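Long-range contacts in cytosol aminopeptidase (Staphylococcus aureus subsp. aureus, PDB 3KZW), which probably catalyses the metal-dependent removal of amino-terminal residues, preferentially leucine, from peptides, as a member of the leucine aminopeptidase family: residues A[39-44]-A[130-135]; A[43-48]-A[101-106]; A[146-151]-A[188-193]. One frame throughout, in Å; residues are numbered along the deposited sequence.

Contact 1: A[39-44]-A[130-135]; sequences TLIIGI and TYLLMD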
# COMPACT_ATOMS: atom_id res chain seq x y z
N THR A 39 -25.91 -13.48 -52.64
CA THR A 39 -24.77 -12.99 -51.88
C THR A 39 -23.49 -13.71 -52.34
O THR A 39 -23.49 -14.92 -52.56
CB THR A 39 -24.98 -13.17 -50.36
OG1 THR A 39 -26.30 -12.74 -50.00
CG2 THR A 39 -23.97 -12.36 -49.56
N LEU A 40 -22.41 -12.95 -52.47
CA LEU A 40 -21.17 -13.43 -53.06
C LEU A 40 -19.94 -13.00 -52.25
O LEU A 40 -19.81 -11.83 -51.89
CB LEU A 40 -21.06 -12.88 -54.48
CG LEU A 40 -19.95 -13.39 -55.41
CD1 LEU A 40 -20.27 -14.79 -55.88
CD2 LEU A 40 -19.80 -12.45 -56.59
N ILE A 41 -19.05 -13.95 -51.97
CA ILE A 41 -17.82 -13.67 -51.21
C ILE A 41 -16.57 -13.92 -52.05
O ILE A 41 -16.36 -15.01 -52.58
CB ILE A 41 -17.74 -14.50 -49.90
CG1 ILE A 41 -18.97 -14.28 -49.02
CG2 ILE A 41 -16.46 -14.15 -49.13
CD1 ILE A 41 -19.16 -15.32 -47.94
N ILE A 42 -15.73 -12.88 -52.16
CA ILE A 42 -14.46 -12.96 -52.89
C ILE A 42 -13.33 -12.38 -52.06
O ILE A 42 -13.49 -11.34 -51.41
CB ILE A 42 -14.54 -12.20 -54.24
CG1 ILE A 42 -15.73 -12.68 -55.08
CG2 ILE A 42 -13.22 -12.34 -55.02
CD1 ILE A 42 -15.98 -11.88 -56.34
N GLY A 43 -12.18 -13.05 -52.06
CA GLY A 43 -10.97 -12.53 -51.43
C GLY A 43 -10.20 -11.65 -52.40
O GLY A 43 -10.03 -12.00 -53.57
N ILE A 44 -9.72 -10.51 -51.91
CA ILE A 44 -9.03 -9.54 -52.76
C ILE A 44 -7.58 -9.32 -52.33
O ILE A 44 -7.32 -8.84 -51.22
CB ILE A 44 -9.80 -8.18 -52.83
CG1 ILE A 44 -11.23 -8.37 -53.37
CG2 ILE A 44 -9.02 -7.15 -53.66
CD1 ILE A 44 -11.34 -8.97 -54.77
N THR A 130 -25.02 -17.90 -49.02
CA THR A 130 -24.04 -17.14 -49.79
C THR A 130 -23.12 -18.04 -50.62
O THR A 130 -22.88 -19.20 -50.27
CB THR A 130 -23.19 -16.21 -48.89
OG1 THR A 130 -22.19 -15.55 -49.68
CG2 THR A 130 -22.51 -17.00 -47.77
N TYR A 131 -22.63 -17.50 -51.73
CA TYR A 131 -21.58 -18.14 -52.52
C TYR A 131 -20.20 -17.74 -51.99
O TYR A 131 -20.01 -16.62 -51.51
CB TYR A 131 -21.68 -17.77 -54.00
CG TYR A 131 -22.91 -18.29 -54.71
CD1 TYR A 131 -23.14 -19.66 -54.85
CD2 TYR A 131 -23.84 -17.41 -55.26
CE1 TYR A 131 -24.27 -20.13 -55.51
CE2 TYR A 131 -24.97 -17.87 -55.92
CZ TYR A 131 -25.18 -19.24 -56.04
OH TYR A 131 -26.30 -19.70 -56.69
N LEU A 132 -19.26 -18.67 -52.08
CA LEU A 132 -17.87 -18.41 -51.69
C LEU A 132 -16.93 -18.88 -52.79
O LEU A 132 -16.82 -20.07 -53.08
CB LEU A 132 -17.56 -19.09 -50.34
CG LEU A 132 -16.16 -19.01 -49.71
CD1 LEU A 132 -15.56 -17.62 -49.79
CD2 LEU A 132 -16.21 -19.46 -48.26
N LEU A 133 -16.26 -17.92 -53.43
CA LEU A 133 -15.32 -18.20 -54.50
C LEU A 133 -13.95 -18.58 -53.92
O LEU A 133 -13.07 -17.73 -53.74
CB LEU A 133 -15.21 -17.01 -55.46
CG LEU A 133 -16.16 -16.94 -56.67
CD1 LEU A 133 -17.62 -17.18 -56.30
CD2 LEU A 133 -16.01 -15.62 -57.40
N MET A 134 -13.79 -19.87 -53.64
CA MET A 134 -12.62 -20.39 -52.94
C MET A 134 -11.30 -20.19 -53.70
O MET A 134 -10.25 -20.03 -53.07
CB MET A 134 -12.83 -21.88 -52.60
CG MET A 134 -11.84 -22.46 -51.59
SD MET A 134 -11.72 -21.57 -50.02
CE MET A 134 -13.25 -22.03 -49.23
N ASP A 135 -11.37 -20.17 -55.03
CA ASP A 135 -10.19 -19.99 -55.88
C ASP A 135 -9.49 -18.65 -55.67
O ASP A 135 -8.30 -18.52 -55.94
CB ASP A 135 -10.55 -20.17 -57.35
CG ASP A 135 -10.90 -21.61 -57.71
OD1 ASP A 135 -10.65 -22.52 -56.89
OD2 ASP A 135 -11.40 -21.83 -58.83

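Contact 2: A[43-48]-A[101-106]; sequences GIPEHL and GNLKTR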
# COMPACT_ATOMS: atom_id res chain seq x y z
N GLY A 43 -12.18 -13.05 -52.06
CA GLY A 43 -10.97 -12.53 -51.43
C GLY A 43 -10.20 -11.65 -52.40
O GLY A 43 -10.03 -12.00 -53.57
N ILE A 44 -9.72 -10.51 -51.91
CA ILE A 44 -9.03 -9.54 -52.76
C ILE A 44 -7.58 -9.32 -52.33
O ILE A 44 -7.32 -8.84 -51.22
CB ILE A 44 -9.80 -8.18 -52.83
CG1 ILE A 44 -11.23 -8.37 -53.37
CG2 ILE A 44 -9.02 -7.15 -53.66
CD1 ILE A 44 -11.34 -8.97 -54.77
N PRO A 45 -6.62 -9.68 -53.21
CA PRO A 45 -5.20 -9.47 -52.98
C PRO A 45 -4.72 -8.11 -53.46
O PRO A 45 -5.47 -7.39 -54.12
CB PRO A 45 -4.55 -10.58 -53.81
CG PRO A 45 -5.48 -10.75 -54.96
CD PRO A 45 -6.86 -10.41 -54.48
N GLU A 46 -3.47 -7.77 -53.14
CA GLU A 46 -2.86 -6.50 -53.53
C GLU A 46 -2.74 -6.37 -55.05
O GLU A 46 -2.94 -5.29 -55.61
CB GLU A 46 -1.50 -6.34 -52.86
CG GLU A 46 -0.92 -4.94 -52.92
CD GLU A 46 0.26 -4.76 -51.97
OE1 GLU A 46 0.05 -4.84 -50.74
OE2 GLU A 46 1.38 -4.53 -52.46
N HIS A 47 -2.41 -7.48 -55.71
CA HIS A 47 -2.34 -7.53 -57.16
C HIS A 47 -3.23 -8.66 -57.66
O HIS A 47 -2.97 -9.83 -57.40
CB HIS A 47 -0.90 -7.73 -57.64
CG HIS A 47 0.05 -6.69 -57.14
ND1 HIS A 47 0.13 -5.43 -57.68
CD2 HIS A 47 0.98 -6.72 -56.16
CE1 HIS A 47 1.05 -4.73 -57.05
NE2 HIS A 47 1.58 -5.49 -56.12
N LEU A 48 -4.30 -8.29 -58.38
CA LEU A 48 -5.28 -9.26 -58.88
C LEU A 48 -4.73 -10.20 -59.95
O LEU A 48 -5.24 -11.31 -60.11
CB LEU A 48 -6.53 -8.53 -59.39
CG LEU A 48 -7.53 -8.06 -58.33
CD1 LEU A 48 -8.34 -6.87 -58.82
CD2 LEU A 48 -8.45 -9.20 -57.91
N GLY A 101 -4.06 -8.91 -48.73
CA GLY A 101 -2.75 -8.28 -48.75
C GLY A 101 -1.89 -8.82 -49.87
O GLY A 101 -2.41 -9.30 -50.88
N ASN A 102 -0.57 -8.74 -49.70
CA ASN A 102 0.36 -9.31 -50.66
C ASN A 102 0.41 -10.82 -50.49
O ASN A 102 0.69 -11.31 -49.39
CB ASN A 102 1.76 -8.70 -50.49
CG ASN A 102 2.60 -8.79 -51.75
OD1 ASN A 102 2.74 -9.87 -52.35
ND2 ASN A 102 3.17 -7.67 -52.16
N LEU A 103 0.12 -11.55 -51.57
CA LEU A 103 0.06 -13.01 -51.53
C LEU A 103 1.43 -13.67 -51.34
O LEU A 103 1.51 -14.81 -50.86
CB LEU A 103 -0.61 -13.56 -52.79
CG LEU A 103 -2.12 -13.38 -52.94
CD1 LEU A 103 -2.57 -13.77 -54.34
CD2 LEU A 103 -2.89 -14.17 -51.89
N LYS A 104 2.49 -12.96 -51.70
CA LYS A 104 3.86 -13.44 -51.49
C LYS A 104 4.19 -13.51 -50.00
O LYS A 104 4.80 -14.47 -49.54
CB LYS A 104 4.88 -12.53 -52.19
CG LYS A 104 4.71 -12.39 -53.69
CD LYS A 104 5.77 -11.44 -54.26
CE LYS A 104 5.41 -10.95 -55.66
NZ LYS A 104 5.56 -12.01 -56.71
N THR A 105 3.76 -12.49 -49.26
CA THR A 105 4.09 -12.35 -47.84
C THR A 105 2.87 -12.58 -46.94
O THR A 105 2.63 -11.81 -46.00
CB THR A 105 4.72 -10.97 -47.53
OG1 THR A 105 3.84 -9.93 -47.97
CG2 THR A 105 6.07 -10.82 -48.23
N ARG A 106 2.12 -13.63 -47.23
CA ARG A 106 0.92 -13.96 -46.46
C ARG A 106 1.18 -15.08 -45.45
O ARG A 106 1.32 -16.25 -45.83
CB ARG A 106 -0.25 -14.31 -47.38
CG ARG A 106 -1.61 -14.36 -46.69
CD ARG A 106 -2.75 -14.53 -47.67
NE ARG A 106 -2.75 -15.85 -48.31
CZ ARG A 106 -3.77 -16.36 -49.00
NH1 ARG A 106 -4.90 -15.67 -49.14
NH2 ARG A 106 -3.67 -17.56 -49.54

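Contact 3: A[146-151]-A[188-193]; sequences DVLMAC and DFIHEG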
# COMPACT_ATOMS: atom_id res chain seq x y z
N ASP A 146 -3.19 -25.46 -45.61
CA ASP A 146 -3.09 -24.37 -44.64
C ASP A 146 -4.26 -23.38 -44.73
O ASP A 146 -4.74 -22.88 -43.71
CB ASP A 146 -1.76 -23.62 -44.77
CG ASP A 146 -0.56 -24.49 -44.40
OD1 ASP A 146 -0.75 -25.65 -43.96
OD2 ASP A 146 0.59 -24.00 -44.54
N VAL A 147 -4.70 -23.11 -45.96
CA VAL A 147 -5.81 -22.19 -46.20
C VAL A 147 -7.13 -22.80 -45.72
O VAL A 147 -7.92 -22.14 -45.05
CB VAL A 147 -5.91 -21.78 -47.70
CG1 VAL A 147 -7.12 -20.89 -47.94
CG2 VAL A 147 -4.64 -21.07 -48.14
N LEU A 148 -7.35 -24.07 -46.06
CA LEU A 148 -8.58 -24.77 -45.70
C LEU A 148 -8.65 -25.14 -44.22
O LEU A 148 -9.74 -25.22 -43.65
CB LEU A 148 -8.77 -26.02 -46.57
CG LEU A 148 -8.86 -25.85 -48.10
CD1 LEU A 148 -8.94 -27.21 -48.78
CD2 LEU A 148 -10.03 -24.98 -48.51
N MET A 149 -7.49 -25.37 -43.61
CA MET A 149 -7.38 -25.62 -42.18
C MET A 149 -7.83 -24.38 -41.41
O MET A 149 -8.68 -24.46 -40.53
CB MET A 149 -5.94 -25.98 -41.80
CG MET A 149 -5.78 -26.60 -40.41
SD MET A 149 -6.30 -28.33 -40.34
CE MET A 149 -5.16 -29.11 -41.50
N ALA A 150 -7.24 -23.23 -41.76
CA ALA A 150 -7.57 -21.95 -41.15
C ALA A 150 -9.05 -21.62 -41.34
O ALA A 150 -9.70 -21.14 -40.41
CB ALA A 150 -6.70 -20.85 -41.73
N CYS A 151 -9.57 -21.89 -42.53
CA CYS A 151 -10.98 -21.71 -42.86
C CYS A 151 -11.87 -22.51 -41.91
O CYS A 151 -12.85 -21.99 -41.38
CB CYS A 151 -11.24 -22.11 -44.31
SG CYS A 151 -12.90 -21.74 -44.91
N ASP A 188 -12.11 -32.34 -46.91
CA ASP A 188 -11.71 -32.95 -45.64
C ASP A 188 -10.85 -32.04 -44.76
O ASP A 188 -10.90 -32.15 -43.53
CB ASP A 188 -11.02 -34.30 -45.87
CG ASP A 188 -11.97 -35.37 -46.40
OD1 ASP A 188 -13.19 -35.27 -46.15
OD2 ASP A 188 -11.50 -36.31 -47.05
N PHE A 189 -10.08 -31.16 -45.38
CA PHE A 189 -9.21 -30.23 -44.64
C PHE A 189 -9.99 -29.17 -43.87
O PHE A 189 -9.51 -28.66 -42.85
CB PHE A 189 -8.19 -29.57 -45.58
CG PHE A 189 -7.12 -30.50 -46.08
CD1 PHE A 189 -6.07 -30.89 -45.25
CD2 PHE A 189 -7.16 -30.98 -47.39
CE1 PHE A 189 -5.08 -31.75 -45.72
CE2 PHE A 189 -6.17 -31.84 -47.86
CZ PHE A 189 -5.13 -32.22 -47.02
N ILE A 190 -11.19 -28.85 -44.35
CA ILE A 190 -12.08 -27.92 -43.66
C ILE A 190 -12.75 -28.61 -42.47
O ILE A 190 -12.78 -28.07 -41.37
CB ILE A 190 -13.13 -27.30 -44.61
CG1 ILE A 190 -12.44 -26.51 -45.73
CG2 ILE A 190 -14.10 -26.40 -43.85
CD1 ILE A 190 -13.35 -26.10 -46.87
N HIS A 191 -13.27 -29.82 -42.71
CA HIS A 191 -13.91 -30.62 -41.65
C HIS A 191 -12.93 -30.96 -40.52
O HIS A 191 -13.34 -31.13 -39.38
CB HIS A 191 -14.52 -31.90 -42.23
CG HIS A 191 -15.71 -31.67 -43.10
ND1 HIS A 191 -16.66 -30.70 -42.84
CD2 HIS A 191 -16.14 -32.31 -44.22
CE1 HIS A 191 -17.60 -30.74 -43.77
NE2 HIS A 191 -17.31 -31.71 -44.61
N GLU A 192 -11.65 -31.05 -40.87
CA GLU A 192 -10.58 -31.25 -39.89
C GLU A 192 -10.41 -30.00 -39.02
O GLU A 192 -10.20 -30.10 -37.81
CB GLU A 192 -9.28 -31.61 -40.61
CG GLU A 192 -8.12 -31.99 -39.68
CD GLU A 192 -6.92 -32.56 -40.41
OE1 GLU A 192 -7.11 -33.26 -41.43
OE2 GLU A 192 -5.78 -32.32 -39.95
N GLY A 193 -10.49 -28.83 -39.65
CA GLY A 193 -10.39 -27.56 -38.95
C GLY A 193 -11.57 -27.30 -38.04
O GLY A 193 -11.41 -26.77 -36.94

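Contact 1: A[39-44]-A[130-135]
Parallel strand pairing between Leu40 and Tyr131, and between Ile41 and Leu132, joins two neighbours within the mixed sheet of the N-terminal domain, the strand directions diverging by 21°. Three backbone hydrogen bonds set the register. Tyr131 N donates to Thr39 O at 2.8 Å, Ile41 N to Tyr131 O at 2.9 Å, and Leu133 N to Ile41 O at 3.0 Å; the second is the most bent, 137° at its hydrogen. On one face Ile41 runs its CG1 branch across Thr130, and its CG2 methyl meets Leu132 CD1 at 3.6 Å; Leu118 and Ile122 of helix 108-124 cover Ile41. The other face carries Leu40 and Tyr131; Leu40 CD1 touches both Tyr131 CB and Leu133 CD1, 3.6 Å from Leu133 CD1. Beside them, Leu133 and Ile42 lie side by side, pointing the same way, with Leu133 CD2 touching Ile42 CG1. Strand 91-101 hydrogen-bonds to the far edge of strand 39-45, which is thus an interior strand. With Thr130 OG1 trans to its own backbone N (chi1 177°), the hydroxyl reaches forward to donate to Tyr131 O, the carbonyl of the next residue, at 3.0 Å. That oxygen is therefore gripped twice, Ile41 N and Thr130 OG1 reaching it from opposite faces of its carbonyl plane.

Contact 2: A[43-48]-A[101-106]
Glu46 and Gly101 provide the backbone link between residues 43-48 and the loop leading to helix 108-124. Glu46 N donates to Gly101 O over 2.9 Å, and the donor stands above the carbonyl plane instead of on a lone pair. Pro45, which has no N-H to offer, contributes its CA, 3.5 Å from the same Gly101 O. Gly101 itself takes a positive phi of 70°.

Apolar packing adds a second link. Pro45 CB rests against the branched end of Leu103, with CD1 at 3.8 Å, and Leu51 touches both side chains. The other methyl of Leu103, CD2, sits 3.6 Å above the centre of the Arg106 guanidinium plane. Arg106 is held by a salt bridge to Asp142 and by a hydrogen bond from its NH2 to Phe137 O.

The polar approach is looser. Glu46, extended with CG opposite its backbone N (chi1 -166°), brings OE2 to 3.6 Å from Asn102 ND2, too long for a hydrogen bond, and the carboxylate and amide planes are steeply inclined at 71°. The other end of the amide is better engaged: Asn102 OD1 receives Lys104 N at 3.2 Å, in the carbonyl plane and on a lone pair, which fixes the rotation of the group. This bond from the backbone N two residues on makes an Asx turn, here shaping the loop between strand 91-101 and helix 108-124 in the N-terminal domain.

Contact 3: A[146-151]-A[188-193]
Phe189 opens the contact near the start of helix 188-208, its CB 3.7 Å from Leu148 CB on helix 144-157. The ring then swings away from the other helix; Met149 CE lies at the ring edge, near its plane, 4.2 Å from Phe189 CD1, and Leu148 CD1 approaches obliquely. Ile190 follows on the more buried side. Its CG1 branch passes Leu148 CB at 3.8 Å, its CD1 reaches Leu148 CD2, and its CA lies 3.6 Å from Leu148 O in a CA-H...O contact with 151° at the hydrogen. Leu148 is thus received between the side chains of Phe189 and Ile190, and Phe27 of strand 25-29 touches Ile190 too. Further along, Glu192 stretches over the end of Met149, OE2 standing 3.6 Å from the CE methyl. The methionine starts out from its helix away from this neighbour, but bends at chi2 (76°) and again at chi3, which carries SD and CE back to Glu192. The carboxylate owes its polar anchorage to a salt bridge with Lys513, which the Met149 side chain also touches. At Gly193 the absence of a side chain lets the backbones come near: Gly193 CA lies 3.9 Å from Met149 O and 4.8 Å from Met149 CA. The result is a close helix-helix packing crossing at -39°, through which the N-terminal domain's helix 144-157 meets helix 188-208, probably the long helix that joins the two domains in leucine aminopeptidases.

How the contacts relate
Contacts 1 and 2 share Gly43 and Ile44 and follow strand 39-45 from its pairing in the sheet to its exit, their centres about 15 Å apart. Contact 3 packs helices beside that sheet, its centre about 16 Å from contact 1 and about 20 Å from contact 2. Met134 and Arg106 provide the direct touches: Met134 SD lies 4.1 Å from Leu148 CD2, and Arg106 NH2 lies 3.9 Å from Val147 CG2. Helix 108-124 follows the 101-106 loop in the chain, and its Trp115 lies against Val147 and Cys151 and against Met134, tying contact 3 to contact 1. The bound sodium ions, at Thr470 and Gly474 and at Gly485 and Thr488, belong to the catalytic domain.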